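Local coordinates for enoyl-acyl carrier protein reductase (Uncultured bacterium, PDB 6KIA) that probably reduces the double bond of enoyl-acyl carrier protein substrates with NADH in fatty acid synthesis, and is linked to triclosan resistance, at residues 244-249 and 424-429; 308-313 and 324-329; 330-335 and 392-397. One frame throughout, in Å; residues are numbered along the deposited sequence.

Contact 1 of 3, residues 244-249 and 424-429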
loop_
_atom_site.group_PDB
_atom_site.type_symbol
_atom_site.label_atom_id
_atom_site.label_comp_id
_atom_site.label_asym_id
_atom_site.label_seq_id
_atom_site.Cartn_x
_atom_site.Cartn_y
_atom_site.Cartn_z
ATOM N N THR A 244 -1.783 7.546 -10.047
ATOM C CA THR A 244 -2.240 6.525 -10.988
ATOM C C THR A 244 -2.850 7.157 -12.257
ATOM O O THR A 244 -3.531 8.178 -12.167
ATOM C CB THR A 244 -3.294 5.631 -10.301
ATOM O OG1 THR A 244 -2.717 5.035 -9.132
ATOM C CG2 THR A 244 -3.832 4.555 -11.252
ATOM N N GLU A 245 -2.602 6.559 -13.429
ATOM C CA GLU A 245 -3.258 7.049 -14.644
ATOM C C GLU A 245 -4.655 6.485 -14.750
ATOM O O GLU A 245 -4.885 5.249 -14.704
ATOM C CB GLU A 245 -2.468 6.678 -15.901
ATOM C CG GLU A 245 -1.078 7.271 -15.959
ATOM C CD GLU A 245 -0.323 6.895 -17.223
ATOM O OE1 GLU A 245 -0.145 5.690 -17.458
ATOM O OE2 GLU A 245 0.096 7.796 -17.978
ATOM N N ILE A 246 -5.607 7.392 -14.901
ATOM C CA ILE A 246 -6.995 7.004 -15.027
ATOM C C ILE A 246 -7.602 7.753 -16.215
ATOM O O ILE A 246 -7.050 8.764 -16.627
ATOM C CB ILE A 246 -7.775 7.305 -13.733
ATOM C CG1 ILE A 246 -8.036 8.820 -13.564
ATOM C CG2 ILE A 246 -7.077 6.688 -12.506
ATOM C CD1 ILE A 246 -8.787 9.176 -12.270
ATOM N N LEU A 247 -8.737 7.279 -16.723
ATOM C CA LEU A 247 -9.395 7.921 -17.863
ATOM C C LEU A 247 -9.970 9.299 -17.514
ATOM O O LEU A 247 -10.925 9.412 -16.753
ATOM C CB LEU A 247 -10.521 7.038 -18.376
ATOM C CG LEU A 247 -9.952 5.923 -19.249
ATOM C CD1 LEU A 247 -11.021 4.902 -19.620
ATOM C CD2 LEU A 247 -9.351 6.503 -20.515
ATOM N N ILE A 248 -9.359 10.326 -18.094
ATOM C CA ILE A 248 -9.832 11.716 -18.033
ATOM C C ILE A 248 -9.899 12.180 -19.494
ATOM O O ILE A 248 -8.901 12.099 -20.231
ATOM C CB ILE A 248 -8.889 12.604 -17.175
ATOM C CG1 ILE A 248 -8.884 12.094 -15.725
ATOM C CG2 ILE A 248 -9.348 14.076 -17.213
ATOM C CD1 ILE A 248 -7.832 12.714 -14.798
ATOM N N ASP A 249 -11.097 12.568 -19.935
ATOM C CA ASP A 249 -11.302 13.003 -21.313
ATOM C C ASP A 249 -10.872 11.900 -22.299
ATOM O O ASP A 249 -10.197 12.167 -23.294
ATOM C CB ASP A 249 -10.527 14.304 -21.559
ATOM C CG ASP A 249 -11.044 15.090 -22.748
ATOM O OD1 ASP A 249 -12.207 14.869 -23.157
ATOM O OD2 ASP A 249 -10.287 15.945 -23.258
ATOM N N LEU A 424 1.267 0.339 -12.381
ATOM C CA LEU A 424 0.130 -0.442 -12.849
ATOM C C LEU A 424 -1.082 0.480 -12.807
ATOM O O LEU A 424 -1.669 0.677 -11.744
ATOM C CB LEU A 424 -0.092 -1.671 -11.956
ATOM C CG LEU A 424 1.146 -2.561 -11.761
ATOM C CD1 LEU A 424 0.790 -3.757 -10.895
ATOM C CD2 LEU A 424 1.649 -3.032 -13.132
ATOM N N SER A 425 -1.424 1.106 -13.933
ATOM C CA SER A 425 -2.571 2.027 -13.943
ATOM C C SER A 425 -3.836 1.330 -14.455
ATOM O O SER A 425 -3.809 0.124 -14.707
ATOM C CB SER A 425 -2.233 3.277 -14.766
ATOM O OG SER A 425 -1.236 4.024 -14.068
ATOM N N HIS A 426 -4.946 2.069 -14.606
ATOM C CA HIS A 426 -6.203 1.442 -14.956
ATOM C C HIS A 426 -6.173 0.739 -16.300
ATOM O O HIS A 426 -6.935 -0.197 -16.505
ATOM C CB HIS A 426 -7.350 2.464 -14.981
ATOM C CG HIS A 426 -7.769 2.912 -13.623
ATOM N ND1 HIS A 426 -8.884 3.707 -13.407
ATOM C CD2 HIS A 426 -7.236 2.682 -12.399
ATOM C CE1 HIS A 426 -9.001 3.953 -12.117
ATOM N NE2 HIS A 426 -8.016 3.338 -11.475
ATOM N N ASP A 427 -5.329 1.221 -17.208
ATOM C CA ASP A 427 -5.284 0.639 -18.543
ATOM C C ASP A 427 -4.829 -0.824 -18.508
ATOM O O ASP A 427 -5.560 -1.731 -18.950
ATOM C CB ASP A 427 -4.396 1.476 -19.494
ATOM C CG ASP A 427 -2.941 1.581 -19.053
ATOM O OD1 ASP A 427 -2.631 1.639 -17.837
ATOM O OD2 ASP A 427 -2.079 1.587 -19.957
ATOM N N VAL A 428 -3.679 -1.072 -17.908
ATOM C CA VAL A 428 -3.134 -2.436 -17.931
ATOM C C VAL A 428 -3.925 -3.354 -16.985
ATOM O O VAL A 428 -4.085 -4.545 -17.240
ATOM C CB VAL A 428 -1.644 -2.426 -17.597
ATOM C CG1 VAL A 428 -1.394 -2.071 -16.114
ATOM C CG2 VAL A 428 -1.007 -3.785 -17.971
ATOM N N ILE A 429 -4.493 -2.795 -15.923
ATOM C CA ILE A 429 -5.310 -3.606 -15.038
ATOM C C ILE A 429 -6.629 -4.010 -15.731
ATOM O O ILE A 429 -7.086 -5.148 -15.612
ATOM C CB ILE A 429 -5.584 -2.845 -13.725
ATOM C CG1 ILE A 429 -4.321 -2.836 -12.871
ATOM C CG2 ILE A 429 -6.774 -3.426 -12.959
ATOM C CD1 ILE A 429 -4.328 -1.724 -11.860
HETATM O O HOH W 1 -0.926 3.151 -10.435
HETATM O O HOH W 2 0.802 3.777 -15.723
HETATM O O HOH W 3 -9.669 4.688 -15.874
#
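Ser425 swings OG to the side of its own backbone N, opposite the carbonyl carbon (chi1 -68°), and there it meets Glu245, while the CG of His426, turned the same way (chi1 -73°), lays the imidazole beside Ile246. The amide of Glu245 donates to Ser425 OG, 2.9 Å from Glu245 N to that oxygen. In return His426 N donates to Glu245 O at 3.2 Å, almost in line with the carbonyl (C=O...N angle 171°). One strand residue is thus gripped through both its NH and its C=O, and a small hydroxyl suits Ser425 because it fits against the strand backbone. The methyl branch CG2 of Ile246 lies over one face of the His426 ring, 3.5 Å from the centroid and offset toward the rim, in a CH-pi contact. Waters finish the polar edges: one in the imidazole plane lies 2.8 Å from His426 ND1 and accepts from Leu247 N, and another joins Glu245 OE1 to Ser425 OG. Arg8 forms salt bridges with both Glu245 and Asp427, so the two nearby carboxylates share one cation. Ser425 holds the N-cap position of helix 426-436, but its hydroxyl serves the strand and makes no capping bond. The contact joins the two-stranded antiparallel hairpin 244-255 to the N-terminus of that helix, just beyond strand 421-423 of the main sheet in this Rossmann-clan reductase.

Contact 2 of 3, residues 308-313 and 324-329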
loop_
_atom_site.group_PDB
_atom_site.type_symbol
_atom_site.label_atom_id
_atom_site.label_comp_id
_atom_site.label_asym_id
_atom_site.label_seq_id
_atom_site.Cartn_x
_atom_site.Cartn_y
_atom_site.Cartn_z
ATOM N N PRO A 308 -13.385 5.682 -12.453
ATOM C CA PRO A 308 -13.174 5.578 -13.901
ATOM C C PRO A 308 -12.599 4.233 -14.367
ATOM O O PRO A 308 -12.532 4.013 -15.578
ATOM C CB PRO A 308 -12.193 6.730 -14.194
ATOM C CG PRO A 308 -12.421 7.706 -13.081
ATOM C CD PRO A 308 -12.686 6.862 -11.883
ATOM N N LEU A 309 -12.212 3.347 -13.448
ATOM C CA LEU A 309 -11.844 1.976 -13.858
ATOM C C LEU A 309 -12.992 1.347 -14.644
ATOM O O LEU A 309 -12.768 0.552 -15.564
ATOM C CB LEU A 309 -11.468 1.116 -12.633
ATOM C CG LEU A 309 -11.079 -0.331 -12.946
ATOM C CD1 LEU A 309 -9.751 -0.356 -13.734
ATOM C CD2 LEU A 309 -10.970 -1.189 -11.664
ATOM N N LEU A 310 -14.231 1.722 -14.308
ATOM C CA LEU A 310 -15.386 1.214 -15.071
ATOM C C LEU A 310 -15.271 1.532 -16.571
ATOM O O LEU A 310 -15.525 0.680 -17.443
ATOM C CB LEU A 310 -16.692 1.771 -14.510
ATOM C CG LEU A 310 -17.192 1.099 -13.232
ATOM C CD1 LEU A 310 -18.219 1.939 -12.494
ATOM C CD2 LEU A 310 -17.737 -0.296 -13.536
ATOM N N LYS A 311 -14.858 2.758 -16.873
ATOM C CA LYS A 311 -14.735 3.167 -18.261
ATOM C C LYS A 311 -13.574 2.429 -18.916
ATOM O O LYS A 311 -13.661 2.018 -20.077
ATOM C CB LYS A 311 -14.547 4.687 -18.334
ATOM C CG LYS A 311 -15.785 5.445 -17.932
ATOM C CD LYS A 311 -15.610 6.934 -18.141
ATOM C CE LYS A 311 -16.892 7.685 -17.855
ATOM N NZ LYS A 311 -17.971 7.284 -18.810
ATOM N N ALA A 312 -12.541 2.144 -18.123
ATOM C CA ALA A 312 -11.385 1.408 -18.630
ATOM C C ALA A 312 -11.792 -0.008 -18.968
ATOM O O ALA A 312 -11.326 -0.573 -19.982
ATOM C CB ALA A 312 -10.245 1.440 -17.597
ATOM N N LEU A 313 -12.699 -0.573 -18.169
ATOM C CA LEU A 313 -13.099 -1.950 -18.434
ATOM C C LEU A 313 -13.757 -2.008 -19.804
ATOM O O LEU A 313 -13.597 -2.990 -20.535
ATOM C CB LEU A 313 -14.053 -2.496 -17.378
ATOM C CG LEU A 313 -13.454 -2.753 -16.002
ATOM C CD1 LEU A 313 -14.493 -3.330 -15.061
ATOM C CD2 LEU A 313 -12.207 -3.634 -16.074
ATOM N N ALA A 324 -21.175 -7.023 -17.192
ATOM C CA ALA A 324 -21.681 -7.581 -15.949
ATOM C C ALA A 324 -21.170 -6.800 -14.722
ATOM O O ALA A 324 -21.865 -6.721 -13.684
ATOM C CB ALA A 324 -21.291 -9.066 -15.852
ATOM N N GLN A 325 -19.967 -6.242 -14.829
ATOM C CA GLN A 325 -19.412 -5.436 -13.732
ATOM C C GLN A 325 -20.154 -4.124 -13.617
ATOM O O GLN A 325 -20.441 -3.657 -12.501
ATOM C CB GLN A 325 -17.921 -5.157 -13.921
ATOM C CG GLN A 325 -17.097 -6.414 -13.911
ATOM C CD GLN A 325 -17.477 -7.306 -12.762
ATOM O OE1 GLN A 325 -17.414 -6.910 -11.596
ATOM N NE2 GLN A 325 -17.944 -8.509 -13.088
ATOM N N TRP A 326 -20.428 -3.514 -14.767
ATOM C CA TRP A 326 -21.300 -2.335 -14.766
ATOM C C TRP A 326 -22.637 -2.669 -14.115
ATOM O O TRP A 326 -23.110 -1.929 -13.259
ATOM C CB TRP A 326 -21.505 -1.817 -16.194
ATOM C CG TRP A 326 -20.379 -0.950 -16.664
ATOM C CD1 TRP A 326 -19.065 -1.311 -16.812
ATOM C CD2 TRP A 326 -20.460 0.426 -17.058
ATOM N NE1 TRP A 326 -18.323 -0.241 -17.260
ATOM C CE2 TRP A 326 -19.166 0.839 -17.427
ATOM C CE3 TRP A 326 -21.510 1.350 -17.145
ATOM C CZ2 TRP A 326 -18.884 2.128 -17.870
ATOM C CZ3 TRP A 326 -21.233 2.635 -17.583
ATOM C CH2 TRP A 326 -19.935 3.016 -17.942
ATOM N N GLN A 327 -23.230 -3.808 -14.470
ATOM C CA GLN A 327 -24.529 -4.178 -13.884
ATOM C C GLN A 327 -24.430 -4.320 -12.370
ATOM O O GLN A 327 -25.302 -3.873 -11.611
ATOM C CB GLN A 327 -25.046 -5.482 -14.510
ATOM C CG GLN A 327 -25.474 -5.338 -15.955
ATOM C CD GLN A 327 -26.747 -4.530 -16.105
ATOM O OE1 GLN A 327 -27.737 -4.782 -15.418
ATOM N NE2 GLN A 327 -26.719 -3.532 -16.984
ATOM N N ALA A 328 -23.360 -4.977 -11.927
ATOM C CA ALA A 328 -23.112 -5.158 -10.505
ATOM C C ALA A 328 -23.019 -3.828 -9.751
ATOM O O ALA A 328 -23.483 -3.734 -8.620
ATOM C CB ALA A 328 -21.860 -5.943 -10.308
ATOM N N CYS A 329 -22.376 -2.837 -10.360
ATOM C CA CYS A 329 -22.247 -1.534 -9.711
ATOM C C CYS A 329 -23.571 -0.771 -9.736
ATOM O O CYS A 329 -23.890 -0.054 -8.789
ATOM C CB CYS A 329 -21.147 -0.701 -10.367
ATOM S SG CYS A 329 -19.502 -1.423 -10.044
#
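Trp326 and Leu310 form the first shell, joined by a polar and an apolar contact at once. The indole NE1 of Trp326 donates to Leu310 O, 3.0 Å from NE1 to that oxygen, with an N-H...O angle of 151°. The oxygen lies close to the indole plane, whereas the NE1 stands well above the plane of the carbonyl. Tryptophan suits the place because its large ring brings a single N-H to a backbone oxygen while offering an apolar face. Leu310 CD2 takes up that face, 3.9 Å from the centroid of the five-membered ring, a CH-pi contact that helps hold the ring's rotation. Trp326 CG lies anti to the carbonyl carbon (chi1 -82°), and the second torsion then turns the indole across to Leu310. The same Leu310 CD2 also packs on Cys329 SG at 4.1 Å, one helical turn along from Trp326, where the small SG suits the close approach of Leu310. Beside it, Leu313 CD1 meets Gln325 CB at 4.0 Å, so the aliphatic part of the glutamine does the packing.

Farther out, Lys314 makes a cation-pi interaction with Trp326, and Leu339 and Leu343 of helix 339-351 pack against the indole. Leu401 of helix 394-413 lies against both Leu313 and Gln325. The axes of 309-313 and 324-329 approach to 10.4 Å at 152°. Helices 309-315 and 320-331, separated by a short connection, make a nearly antiparallel helical hairpin within the helical region of the reductase.

Contact 3 of 3, residues 330-335 and 392-397; sequences REVLSE and ALVTDV
Val332, in the segment 330-335, and Ala392, next to the N-cap residue Leu393 of helix 394-413, mark the nearest backbone approach, 6.4 Å from Val332 CA to Ala392 CA, with no direct hydrogen bond between the segments. The side chain of Val332 does most of the touching: its CB lies 3.5 Å from Ala392 O, and its CG2 meets Val394 CG2 at 3.6 Å. Val332 CG2 sits between its backbone N and carbonyl carbon, which carries the methyl toward Val394. Leu333 CD2 reaches the same Val394 methyl at 4.2 Å. Besides its carbonyl, Ala392 brings its CB, 4.4 Å from Val332 CG1; a short methyl suits so close an approach of the backbones. Leu393 N donates to Asp396 OD2 at 3.0 Å, from above the carboxylate plane: the N3-to-N-cap half of a capping box. A water lies 2.7 Å from Val332 O and from Ala392 O and can donate to either, though it has more acceptors in reach than protons. His387 accepts from Val394 N, and the backbones of Val332 and Lys388 are hydrogen-bonded. Chemically, methyls of valine, leucine and alanine meet by van der Waals contact, and a water placed between two carbonyls, which cannot bond each other, probably links them.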
loop_
_atom_site.group_PDB
_atom_site.type_symbol
_atom_site.label_atom_id
_atom_site.label_comp_id
_atom_site.label_asym_id
_atom_site.label_seq_id
_atom_site.Cartn_x
_atom_site.Cartn_y
_atom_site.Cartn_z
ATOM N N ARG A 330 -24.345 -0.948 -10.805
ATOM C CA ARG A 330 -25.668 -0.340 -10.892
ATOM C C ARG A 330 -26.542 -0.830 -9.747
ATOM O O ARG A 330 -27.303 -0.053 -9.149
ATOM C CB ARG A 330 -26.349 -0.684 -12.229
ATOM C CG ARG A 330 -25.708 -0.114 -13.459
ATOM C CD ARG A 330 -26.564 -0.434 -14.680
ATOM N NE ARG A 330 -25.874 -0.132 -15.922
ATOM C CZ ARG A 330 -25.796 1.088 -16.442
ATOM N NH1 ARG A 330 -26.378 2.118 -15.829
ATOM N NH2 ARG A 330 -25.158 1.273 -17.590
ATOM N N GLU A 331 -26.458 -2.130 -9.463
ATOM C CA GLU A 331 -27.348 -2.731 -8.478
ATOM C C GLU A 331 -27.184 -2.220 -7.041
ATOM O O GLU A 331 -28.127 -2.304 -6.268
ATOM C CB GLU A 331 -27.184 -4.251 -8.503
ATOM C CG GLU A 331 -27.962 -4.910 -9.636
ATOM C CD GLU A 331 -27.649 -6.384 -9.797
ATOM O OE1 GLU A 331 -26.661 -6.852 -9.192
ATOM O OE2 GLU A 331 -28.390 -7.073 -10.531
ATOM N N VAL A 332 -26.035 -1.657 -6.668
ATOM C CA VAL A 332 -25.888 -1.182 -5.295
ATOM C C VAL A 332 -26.325 0.292 -5.125
ATOM O O VAL A 332 -26.364 0.801 -4.009
ATOM C CB VAL A 332 -24.437 -1.342 -4.771
ATOM C CG1 VAL A 332 -24.062 -2.816 -4.719
ATOM C CG2 VAL A 332 -23.445 -0.548 -5.611
ATOM N N LEU A 333 -26.691 0.952 -6.222
ATOM C CA LEU A 333 -27.178 2.334 -6.148
ATOM C C LEU A 333 -28.700 2.372 -5.934
ATOM O O LEU A 333 -29.429 1.512 -6.443
ATOM C CB LEU A 333 -26.796 3.104 -7.417
ATOM C CG LEU A 333 -25.288 3.220 -7.690
ATOM C CD1 LEU A 333 -25.019 3.950 -9.005
ATOM C CD2 LEU A 333 -24.631 3.954 -6.516
ATOM N N SER A 334 -29.159 3.363 -5.181
ATOM C CA SER A 334 -30.586 3.548 -4.908
ATOM C C SER A 334 -31.334 3.765 -6.201
ATOM O O SER A 334 -30.768 4.280 -7.168
ATOM C CB SER A 334 -30.818 4.740 -3.976
ATOM O OG SER A 334 -30.070 4.633 -2.787
ATOM N N GLU A 335 -32.597 3.341 -6.231
ATOM C CA GLU A 335 -33.459 3.617 -7.376
ATOM C C GLU A 335 -33.476 5.110 -7.673
ATOM O O GLU A 335 -33.555 5.929 -6.764
ATOM C CB GLU A 335 -34.884 3.105 -7.138
ATOM C CG GLU A 335 -35.583 2.653 -8.418
ATOM C CD GLU A 335 -37.078 2.433 -8.244
ATOM O OE1 GLU A 335 -37.540 2.320 -7.087
ATOM O OE2 GLU A 335 -37.793 2.372 -9.270
ATOM N N ALA A 392 -22.465 -1.397 1.281
ATOM C CA ALA A 392 -22.328 -2.078 0.001
ATOM C C ALA A 392 -22.085 -1.023 -1.074
ATOM O O ALA A 392 -23.027 -0.452 -1.646
ATOM C CB ALA A 392 -23.557 -2.916 -0.318
ATOM N N LEU A 393 -20.809 -0.772 -1.339
ATOM C CA LEU A 393 -20.396 0.336 -2.189
ATOM C C LEU A 393 -19.859 -0.113 -3.532
ATOM O O LEU A 393 -19.272 -1.196 -3.658
ATOM C CB LEU A 393 -19.308 1.149 -1.485
ATOM C CG LEU A 393 -19.651 1.735 -0.120
ATOM C CD1 LEU A 393 -18.374 2.269 0.532
ATOM C CD2 LEU A 393 -20.747 2.808 -0.239
ATOM N N VAL A 394 -20.016 0.751 -4.527
ATOM C CA VAL A 394 -19.376 0.556 -5.813
ATOM C C VAL A 394 -17.855 0.354 -5.628
ATOM O O VAL A 394 -17.232 -0.491 -6.296
ATOM C CB VAL A 394 -19.662 1.757 -6.746
ATOM C CG1 VAL A 394 -18.785 1.695 -7.976
ATOM C CG2 VAL A 394 -21.154 1.760 -7.173
ATOM N N THR A 395 -17.260 1.135 -4.725
ATOM C CA THR A 395 -15.822 1.025 -4.519
ATOM C C THR A 395 -15.421 -0.325 -3.930
ATOM O O THR A 395 -14.277 -0.716 -4.074
ATOM C CB THR A 395 -15.264 2.142 -3.626
ATOM O OG1 THR A 395 -15.925 2.125 -2.358
ATOM C CG2 THR A 395 -15.444 3.502 -4.306
ATOM N N ASP A 396 -16.329 -0.996 -3.219
ATOM C CA ASP A 396 -16.041 -2.358 -2.727
ATOM C C ASP A 396 -15.820 -3.294 -3.937
ATOM O O ASP A 396 -14.822 -4.054 -4.016
ATOM C CB ASP A 396 -17.174 -2.923 -1.848
ATOM C CG ASP A 396 -17.417 -2.125 -0.574
ATOM O OD1 ASP A 396 -16.506 -1.409 -0.099
ATOM O OD2 ASP A 396 -18.536 -2.244 -0.018
ATOM N N VAL A 397 -16.764 -3.256 -4.873
ATOM C CA VAL A 397 -16.678 -4.065 -6.077
ATOM C C VAL A 397 -15.379 -3.742 -6.831
ATOM O O VAL A 397 -14.605 -4.641 -7.204
ATOM C CB VAL A 397 -17.912 -3.829 -7.015
ATOM C CG1 VAL A 397 -17.779 -4.641 -8.266
ATOM C CG2 VAL A 397 -19.203 -4.197 -6.280
HETATM O O HOH W 4 -25.723 -0.207 -1.606
#

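Overall arrangement
Contacts 1 and 2 lie 13 Å apart between centres and touch directly: His426 ND1 is 3.3 Å from Leu309 N, and Leu247 CD1 packs 3.5 Å from Ala312 N, so helix 309-315 of contact 2 packs against contact 1. Contact 3 continues from contact 2 along helix 320-331, with centres 11 Å apart and Cys329 SG 4.1 Å from Val397 CG1. Contacts 1 and 3 are 21 Å apart between centres and do not meet. In sequence, contacts 2 and 3 both fall inside the long loop that contact 1 closes. The side chain of Thr244 in contact 1 is about 7 Å from the bound NADH, that of Leu393 in contact 3 about 14 Å.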